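Local coordinates for protein D-alanine--D-alanine ligase (Coxiella burnetii, PDB 3TQT) that joins two D-alanines into D-alanyl-D-alanine at the expense of ATP, a step of peptidoglycan biosynthesis in the bacterial cell wall pathway, at residues W50-M58 with L67-I76; G129-C138 with M293-R301. One frame throughout, in Å; residues are numbered along the deposited sequence.

Contact 1 of 2, residues W50-M58 with L67-I76; sequences WYLIDQPEM and LVKEGSARPI
Tyr51 and Val68 meet as plate and knob: Val68 CG2 sits over the middle of the phenol ring, 4.0 Å from the centroid of Tyr51 and 9° off its normal, a CH-pi contact. With CG anti to the carbonyl carbon (chi1 -56°), the ring reaches out past Ala73 and Pro75: Ala73 CB meets Tyr51 CB and Pro75 CG meets Tyr51 CE1. Ala73 also fills the notch next to Ile53, whose CG1 lies 3.6 Å from Ala73 CB; Ile53 CD1 butts against Leu67 CD1. Met58 turns CE against Ser72 OG (3.5 Å) and, less closely, Leu67 CD2. On the other face of the strand pair, Ile76 lays CG2 against Leu52 CB and CG1 against Trp50 CB.

Between these two layers strands 50-53 and 74-76 pair antiparallel within the mixed sheet of the N-terminal region, joined by two short helices, with strand 37-44 flanking 50-53, away from the predicted ATP and metal sites. Leu52 and Arg74 exchange backbone hydrogen bonds, and Ile76 N reaches Trp50 O. Trp50 stacks on Phe80 of the second subunit.

Asp54 OD1 meets the guanidinium edge in a salt bridge with Arg74 NH1 (2.7 Å, weak as a hydrogen bond), the carboxylate and guanidinium planes 76° apart. A water accepts from Asp54 N and Arg74 NH1, within donating reach of Leu52 O and Ser72 O. Apolar packing thus holds both faces and the linking helices; charge and water hold the end where the strands part.

Contact 2 of 2, residues G129-C138 with M293-R301; sequences GANVQSSAVC and MVHCSGMAR
Gly129 and Gly298 bring the two backbones together, their CA atoms 4.2 Å apart; from there the two chains run in opposite directions, Ala130 beside Ser297 (CA atoms 4.6 Å apart) and helix 132-139 against the turn 294-296, while strand 298-306 leads off the other way. Ser297 O lies against the Gly129 peptide, receiving a CA-H...O contact from Gly129 CA at 3.2 Å. Water spans the remaining gap: one molecule joins Ala130 N to Met299 O, another joins Asn131 N to His295 O. Asn131 is the N-cap of helix 132-139, its OD1 accepting from Ser134 N. Facing it, His295, with positive phi, is the C-prime residue of the Schellman motif that ends helix 277-293.

The Ser134 hydroxyl, swung opposite the backbone N (chi1 -170°), donates to Val294 O at 2.9 Å, arriving 45° out of the carbonyl plane. The same carbonyl accepts a hydrogen bond from a water that also donates to Gln133 OE1. That amide oxygen lies at the edge of the His295 ring and accepts a weak bond from His295 ND1 at 3.4 Å, the amide and ring planes turned 54° apart. Val294 projects its two methyls into the helix surface, CG2 3.6 Å from Cys138 SG and CG1 4.0 Å from Val137 CG1. Nearer the glycines, Ala130 CB rests on Cys296 SG.

Helix 141-150 adds Leu143 against Val137 and Leu148 against Val294, and Arg354 of helix 340-370 touches both Asn131 and Ser297. Thr319 packs on Ala130 and Cys138; its neighbour in sequence, Asn318, is predicted to bind a magnesium or manganese ion. Strand 298-306 runs on between strands 228-236 and 312-318, and Arg218 of the second subunit packs on His295.

From the N terminus, the chain reaches contact 1 first, within the N-terminal family region: only eight residues separate its segments, and the two short helices between strands 50-53 and 74-78 are closed off as a local excursion from the mixed sheet. Contact 2 opens later and closes a far longer loop of 154 residues, bringing the end of helix 277-293 and the start of strand 298-306, in the ATP-grasp region, back to helix 132-139. The contacts are therefore in series, neither nested nor crossed. Their centres are 30 Å apart and they do not touch, yet residues of both meet the second subunit.

Contact 1 of 2, residues W50-M58 with L67-I76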
loop_
_atom_site.group_PDB
_atom_site.type_symbol
_atom_site.label_atom_id
_atom_site.label_comp_id
_atom_site.label_asym_id
_atom_site.label_seq_id
_atom_site.Cartn_x
_atom_site.Cartn_y
_atom_site.Cartn_z
ATOM N N TRP A 50 8.146 20.000 -4.373
ATOM C CA TRP A 50 8.753 19.319 -5.511
ATOM C C TRP A 50 9.409 20.282 -6.479
ATOM O O TRP A 50 8.863 21.339 -6.799
ATOM C CB TRP A 50 7.705 18.524 -6.292
ATOM C CG TRP A 50 7.177 17.325 -5.596
ATOM C CD1 TRP A 50 6.911 17.192 -4.271
ATOM C CD2 TRP A 50 6.845 16.068 -6.205
ATOM N NE1 TRP A 50 6.423 15.931 -4.013
ATOM C CE2 TRP A 50 6.378 15.223 -5.182
ATOM C CE3 TRP A 50 6.900 15.583 -7.516
ATOM C CZ2 TRP A 50 5.970 13.904 -5.427
ATOM C CZ3 TRP A 50 6.491 14.281 -7.761
ATOM C CH2 TRP A 50 6.034 13.455 -6.720
ATOM N N TYR A 51 10.574 19.885 -6.972
ATOM C CA TYR A 51 11.306 20.678 -7.934
ATOM C C TYR A 51 11.766 19.764 -9.050
ATOM O O TYR A 51 12.075 18.602 -8.824
ATOM C CB TYR A 51 12.512 21.343 -7.287
ATOM C CG TYR A 51 12.193 22.215 -6.086
ATOM C CD1 TYR A 51 11.938 23.572 -6.237
ATOM C CD2 TYR A 51 12.156 21.682 -4.804
ATOM C CE1 TYR A 51 11.655 24.373 -5.153
ATOM C CE2 TYR A 51 11.881 22.485 -3.704
ATOM C CZ TYR A 51 11.631 23.828 -3.889
ATOM O OH TYR A 51 11.342 24.630 -2.814
ATOM N N LEU A 52 11.800 20.286 -10.268
ATOM C CA LEU A 52 12.321 19.508 -11.368
ATOM C C LEU A 52 13.643 20.068 -11.859
ATOM O O LEU A 52 13.769 21.266 -12.094
ATOM C CB LEU A 52 11.320 19.468 -12.519
ATOM C CG LEU A 52 11.673 18.550 -13.685
ATOM C CD1 LEU A 52 10.376 17.981 -14.280
ATOM C CD2 LEU A 52 12.466 19.277 -14.736
ATOM N N ILE A 53 14.618 19.185 -12.024
ATOM C CA ILE A 53 15.910 19.545 -12.593
ATOM C C ILE A 53 16.041 18.840 -13.937
ATOM O O ILE A 53 16.095 17.617 -13.993
ATOM C CB ILE A 53 17.036 19.083 -11.649
ATOM C CG1 ILE A 53 16.876 19.755 -10.287
ATOM C CG2 ILE A 53 18.402 19.363 -12.245
ATOM C CD1 ILE A 53 17.523 18.986 -9.129
ATOM N N ASP A 54 16.092 19.590 -15.032
ATOM C CA ASP A 54 16.076 18.927 -16.337
ATOM C C ASP A 54 17.444 18.896 -16.995
ATOM O O ASP A 54 17.583 18.507 -18.159
ATOM C CB ASP A 54 15.018 19.532 -17.267
ATOM C CG ASP A 54 15.417 20.877 -17.811
ATOM O OD1 ASP A 54 16.340 21.500 -17.241
ATOM O OD2 ASP A 54 14.803 21.313 -18.808
ATOM N N GLN A 55 18.450 19.328 -16.245
ATOM C CA GLN A 55 19.838 19.164 -16.653
ATOM C C GLN A 55 20.512 18.220 -15.680
ATOM O O GLN A 55 21.003 18.642 -14.635
ATOM C CB GLN A 55 20.577 20.495 -16.650
ATOM C CG GLN A 55 20.047 21.505 -17.633
ATOM C CD GLN A 55 20.921 22.746 -17.689
ATOM O OE1 GLN A 55 22.132 22.657 -17.899
ATOM N NE2 GLN A 55 20.312 23.908 -17.489
ATOM N N PRO A 56 20.547 16.934 -16.029
ATOM C CA PRO A 56 21.096 15.922 -15.124
ATOM C C PRO A 56 22.517 16.261 -14.717
ATOM O O PRO A 56 22.891 16.015 -13.575
ATOM C CB PRO A 56 21.061 14.640 -15.963
ATOM C CG PRO A 56 20.886 15.102 -17.392
ATOM C CD PRO A 56 20.116 16.365 -17.315
ATOM N N GLU A 57 23.298 16.821 -15.637
ATOM C CA GLU A 57 24.674 17.176 -15.327
ATOM C C GLU A 57 24.745 18.120 -14.120
ATOM O O GLU A 57 25.668 18.039 -13.322
ATOM C CB GLU A 57 25.373 17.800 -16.540
ATOM C CG GLU A 57 24.786 19.142 -16.985
ATOM C CD GLU A 57 23.637 19.010 -17.984
ATOM O OE1 GLU A 57 23.056 17.907 -18.110
ATOM O OE2 GLU A 57 23.319 20.021 -18.656
ATOM N N MET A 58 23.769 19.013 -13.996
ATOM C CA MET A 58 23.751 19.961 -12.891
ATOM C C MET A 58 23.449 19.229 -11.591
ATOM O O MET A 58 23.993 19.569 -10.533
ATOM C CB MET A 58 22.694 21.036 -13.116
ATOM C CG MET A 58 23.023 21.983 -14.247
ATOM S SD MET A 58 21.816 23.308 -14.345
ATOM C CE MET A 58 22.405 24.316 -12.991
ATOM N N LEU A 67 20.708 23.862 -6.181
ATOM C CA LEU A 67 19.996 24.092 -7.428
ATOM C C LEU A 67 18.685 24.816 -7.179
ATOM O O LEU A 67 18.246 25.646 -7.983
ATOM C CB LEU A 67 19.751 22.768 -8.138
ATOM C CG LEU A 67 21.044 22.020 -8.445
ATOM C CD1 LEU A 67 20.720 20.641 -8.983
ATOM C CD2 LEU A 67 21.895 22.821 -9.419
ATOM N N VAL A 68 18.065 24.496 -6.053
ATOM C CA VAL A 68 16.864 25.184 -5.626
ATOM C C VAL A 68 17.184 26.661 -5.403
ATOM O O VAL A 68 16.513 27.549 -5.932
ATOM C CB VAL A 68 16.333 24.575 -4.318
ATOM C CG1 VAL A 68 15.237 25.448 -3.743
ATOM C CG2 VAL A 68 15.835 23.164 -4.564
ATOM N N LYS A 69 18.223 26.914 -4.622
ATOM C CA LYS A 69 18.587 28.285 -4.270
ATOM C C LYS A 69 19.018 29.097 -5.484
ATOM O O LYS A 69 18.664 30.267 -5.612
ATOM C CB LYS A 69 19.675 28.298 -3.194
ATOM C CG LYS A 69 19.139 28.045 -1.791
ATOM C CD LYS A 69 20.133 28.463 -0.715
ATOM C CE LYS A 69 21.352 27.554 -0.685
ATOM N NZ LYS A 69 22.282 27.920 0.420
ATOM N N GLU A 70 19.783 28.471 -6.373
ATOM C CA GLU A 70 20.205 29.124 -7.615
ATOM C C GLU A 70 19.012 29.432 -8.502
ATOM O O GLU A 70 19.022 30.402 -9.261
ATOM C CB GLU A 70 21.208 28.254 -8.377
ATOM C CG GLU A 70 22.571 28.188 -7.736
ATOM C CD GLU A 70 23.219 29.558 -7.646
ATOM O OE1 GLU A 70 23.301 30.248 -8.683
ATOM O OE2 GLU A 70 23.636 29.949 -6.538
ATOM N N GLY A 71 17.988 28.592 -8.404
ATOM C CA GLY A 71 16.794 28.753 -9.208
ATOM C C GLY A 71 16.718 27.805 -10.393
ATOM O O GLY A 71 15.744 27.822 -11.135
ATOM N N SER A 72 17.743 26.978 -10.577
ATOM C CA SER A 72 17.751 26.052 -11.703
ATOM C C SER A 72 16.806 24.871 -11.495
ATOM O O SER A 72 16.257 24.343 -12.459
ATOM C CB SER A 72 19.164 25.563 -12.013
ATOM O OG SER A 72 19.678 24.821 -10.938
ATOM N N ALA A 73 16.620 24.454 -10.244
ATOM C CA ALA A 73 15.614 23.446 -9.933
ATOM C C ALA A 73 14.254 24.121 -9.867
ATOM O O ALA A 73 13.996 24.944 -8.987
ATOM C CB ALA A 73 15.929 22.751 -8.620
ATOM N N ARG A 74 13.382 23.754 -10.797
ATOM C CA ARG A 74 12.125 24.457 -11.007
ATOM C C ARG A 74 11.007 23.876 -10.155
ATOM O O ARG A 74 10.736 22.676 -10.212
ATOM C CB ARG A 74 11.717 24.368 -12.481
ATOM C CG ARG A 74 12.807 24.722 -13.497
ATOM C CD ARG A 74 12.560 23.987 -14.820
ATOM N NE ARG A 74 12.917 24.765 -16.007
ATOM C CZ ARG A 74 13.971 24.520 -16.780
ATOM N NH1 ARG A 74 14.782 23.514 -16.497
ATOM N NH2 ARG A 74 14.213 25.275 -17.842
ATOM N N PRO A 75 10.343 24.733 -9.370
ATOM C CA PRO A 75 9.155 24.323 -8.619
ATOM C C PRO A 75 8.108 23.717 -9.553
ATOM O O PRO A 75 7.766 24.296 -10.582
ATOM C CB PRO A 75 8.647 25.643 -8.026
ATOM C CG PRO A 75 9.865 26.488 -7.917
ATOM C CD PRO A 75 10.707 26.138 -9.111
ATOM N N ILE A 76 7.619 22.535 -9.212
ATOM C CA ILE A 76 6.616 21.903 -10.045
ATOM C C ILE A 76 5.474 21.376 -9.214
ATOM O O ILE A 76 5.591 21.166 -8.002
ATOM C CB ILE A 76 7.184 20.731 -10.855
ATOM C CG1 ILE A 76 7.914 19.744 -9.929
ATOM C CG2 ILE A 76 8.075 21.236 -11.995
ATOM C CD1 ILE A 76 7.973 18.319 -10.495
HETATM O O HOH W 1 6.110 21.992 -5.277
HETATM O O HOH W 2 15.176 22.468 -14.266
HETATM O O HOH W 3 17.852 22.088 -14.456
#

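Contact 2 of 2, residues G129-C138 with M293-R301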
loop_
_atom_site.group_PDB
_atom_site.type_symbol
_atom_site.label_atom_id
_atom_site.label_comp_id
_atom_site.label_asym_id
_atom_site.label_seq_id
_atom_site.Cartn_x
_atom_site.Cartn_y
_atom_site.Cartn_z
ATOM N N GLY A 129 10.046 -0.634 -9.681
ATOM C CA GLY A 129 10.009 -1.275 -8.374
ATOM C C GLY A 129 8.633 -1.661 -7.869
ATOM O O GLY A 129 7.674 -1.753 -8.628
ATOM N N ALA A 130 8.550 -1.880 -6.556
ATOM C CA ALA A 130 7.382 -2.448 -5.917
ATOM C C ALA A 130 6.199 -1.528 -6.087
ATOM O O ALA A 130 6.361 -0.316 -6.017
ATOM C CB ALA A 130 7.669 -2.646 -4.437
ATOM N N ASN A 131 5.018 -2.103 -6.314
ATOM C CA ASN A 131 3.793 -1.318 -6.399
ATOM C C ASN A 131 3.323 -0.874 -5.010
ATOM O O ASN A 131 4.046 -1.043 -4.040
ATOM C CB ASN A 131 2.687 -2.054 -7.163
ATOM C CG ASN A 131 2.120 -3.246 -6.402
ATOM O OD1 ASN A 131 2.550 -3.568 -5.295
ATOM N ND2 ASN A 131 1.124 -3.896 -6.999
ATOM N N VAL A 132 2.125 -0.312 -4.916
ATOM C CA VAL A 132 1.678 0.241 -3.642
ATOM C C VAL A 132 1.544 -0.849 -2.590
ATOM O O VAL A 132 2.047 -0.719 -1.478
ATOM C CB VAL A 132 0.344 0.999 -3.772
ATOM C CG1 VAL A 132 -0.222 1.319 -2.384
ATOM C CG2 VAL A 132 0.549 2.274 -4.587
ATOM N N GLN A 133 0.865 -1.930 -2.946
ATOM C CA GLN A 133 0.641 -3.004 -1.996
ATOM C C GLN A 133 1.928 -3.657 -1.528
ATOM O O GLN A 133 2.099 -3.943 -0.347
ATOM C CB GLN A 133 -0.261 -4.082 -2.590
ATOM C CG GLN A 133 -0.305 -5.344 -1.724
ATOM C CD GLN A 133 -0.558 -6.597 -2.541
ATOM O OE1 GLN A 133 0.369 -7.285 -2.942
ATOM N NE2 GLN A 133 -1.822 -6.886 -2.802
ATOM N N SER A 134 2.823 -3.921 -2.464
ATOM C CA SER A 134 4.059 -4.620 -2.150
ATOM C C SER A 134 4.981 -3.717 -1.339
ATOM O O SER A 134 5.677 -4.171 -0.442
ATOM C CB SER A 134 4.767 -5.076 -3.434
ATOM O OG SER A 134 5.827 -5.952 -3.096
ATOM N N SER A 135 5.000 -2.434 -1.677
ATOM C CA SER A 135 5.791 -1.477 -0.909
ATOM C C SER A 135 5.293 -1.463 0.544
ATOM O O SER A 135 6.085 -1.476 1.480
ATOM C CB SER A 135 5.669 -0.077 -1.510
ATOM O OG SER A 135 6.191 -0.051 -2.831
ATOM N N ALA A 136 3.975 -1.425 0.716
ATOM C CA ALA A 136 3.392 -1.326 2.055
ATOM C C ALA A 136 3.667 -2.592 2.835
ATOM O O ALA A 136 4.043 -2.546 4.004
ATOM C CB ALA A 136 1.903 -1.044 1.976
ATOM N N VAL A 137 3.499 -3.734 2.188
ATOM C CA VAL A 137 3.791 -4.999 2.847
ATOM C C VAL A 137 5.266 -5.125 3.269
ATOM O O VAL A 137 5.568 -5.604 4.364
ATOM C CB VAL A 137 3.380 -6.204 1.976
ATOM C CG1 VAL A 137 3.951 -7.500 2.535
ATOM C CG2 VAL A 137 1.865 -6.286 1.888
ATOM N N CYS A 138 6.176 -4.693 2.410
ATOM C CA CYS A 138 7.602 -4.829 2.689
ATOM C C CYS A 138 8.103 -3.768 3.669
ATOM O O CYS A 138 9.084 -3.983 4.389
ATOM C CB CYS A 138 8.407 -4.780 1.391
ATOM S SG CYS A 138 8.190 -6.232 0.352
ATOM N N MET A 293 6.250 -13.855 -3.100
ATOM C CA MET A 293 5.254 -14.005 -2.048
ATOM C C MET A 293 4.673 -12.679 -1.586
ATOM O O MET A 293 3.521 -12.616 -1.172
ATOM C CB MET A 293 5.852 -14.745 -0.858
ATOM C CG MET A 293 4.821 -15.209 0.129
ATOM S SD MET A 293 5.491 -16.583 1.062
ATOM C CE MET A 293 5.668 -17.815 -0.226
ATOM N N VAL A 294 5.465 -11.622 -1.661
ATOM C CA VAL A 294 4.957 -10.304 -1.321
ATOM C C VAL A 294 4.552 -9.537 -2.576
ATOM O O VAL A 294 4.310 -8.336 -2.518
ATOM C CB VAL A 294 5.995 -9.484 -0.529
ATOM C CG1 VAL A 294 6.315 -10.198 0.795
ATOM C CG2 VAL A 294 7.248 -9.287 -1.352
ATOM N N HIS A 295 4.508 -10.242 -3.703
ATOM C CA HIS A 295 4.040 -9.669 -4.970
ATOM C C HIS A 295 4.813 -8.432 -5.361
ATOM O O HIS A 295 4.245 -7.431 -5.814
ATOM C CB HIS A 295 2.544 -9.395 -4.891
ATOM C CG HIS A 295 1.768 -10.586 -4.442
ATOM N ND1 HIS A 295 0.947 -10.574 -3.337
ATOM C CD2 HIS A 295 1.729 -11.850 -4.926
ATOM C CE1 HIS A 295 0.418 -11.770 -3.172
ATOM N NE2 HIS A 295 0.887 -12.566 -4.119
ATOM N N CYS A 296 6.126 -8.522 -5.180
ATOM C CA CYS A 296 7.020 -7.440 -5.533
ATOM C C CYS A 296 7.168 -7.337 -7.053
ATOM O O CYS A 296 6.821 -8.260 -7.805
ATOM C CB CYS A 296 8.387 -7.652 -4.888
ATOM S SG CYS A 296 9.284 -6.134 -4.708
ATOM N N SER A 297 7.664 -6.190 -7.489
ATOM C CA SER A 297 7.907 -5.937 -8.895
ATOM C C SER A 297 9.205 -5.202 -9.009
ATOM O O SER A 297 9.570 -4.434 -8.110
ATOM C CB SER A 297 6.800 -5.054 -9.481
ATOM O OG SER A 297 5.621 -5.792 -9.653
ATOM N N GLY A 298 9.899 -5.442 -10.115
ATOM C CA GLY A 298 11.110 -4.715 -10.454
ATOM C C GLY A 298 12.316 -5.179 -9.663
ATOM O O GLY A 298 13.168 -5.905 -10.172
ATOM N N MET A 299 12.380 -4.772 -8.401
ATOM C CA MET A 299 13.558 -5.064 -7.585
ATOM C C MET A 299 13.262 -5.166 -6.098
ATOM O O MET A 299 12.336 -4.539 -5.583
ATOM C CB MET A 299 14.597 -3.967 -7.790
ATOM C CG MET A 299 14.033 -2.570 -7.538
ATOM S SD MET A 299 15.307 -1.301 -7.435
ATOM C CE MET A 299 16.480 -2.140 -6.400
ATOM N N ALA A 300 14.082 -5.952 -5.411
ATOM C CA ALA A 300 14.087 -5.957 -3.961
ATOM C C ALA A 300 15.454 -6.424 -3.506
ATOM O O ALA A 300 16.070 -7.275 -4.141
ATOM C CB ALA A 300 13.028 -6.894 -3.425
ATOM N N ARG A 301 15.922 -5.882 -2.394
ATOM C CA ARG A 301 17.016 -6.521 -1.706
ATOM C C ARG A 301 16.444 -7.303 -0.536
ATOM O O ARG A 301 15.808 -6.725 0.348
ATOM C CB ARG A 301 18.029 -5.504 -1.203
ATOM C CG ARG A 301 19.369 -6.132 -0.901
ATOM C CD ARG A 301 20.286 -5.134 -0.233
ATOM N NE ARG A 301 19.813 -4.839 1.115
ATOM C CZ ARG A 301 19.700 -3.618 1.617
ATOM N NH1 ARG A 301 20.021 -2.564 0.876
ATOM N NH2 ARG A 301 19.271 -3.454 2.863
HETATM O O HOH W 4 11.079 -2.219 -5.537
HETATM O O HOH W 5 4.721 -4.853 -6.877
HETATM O O HOH W 6 2.013 -7.971 -1.135
#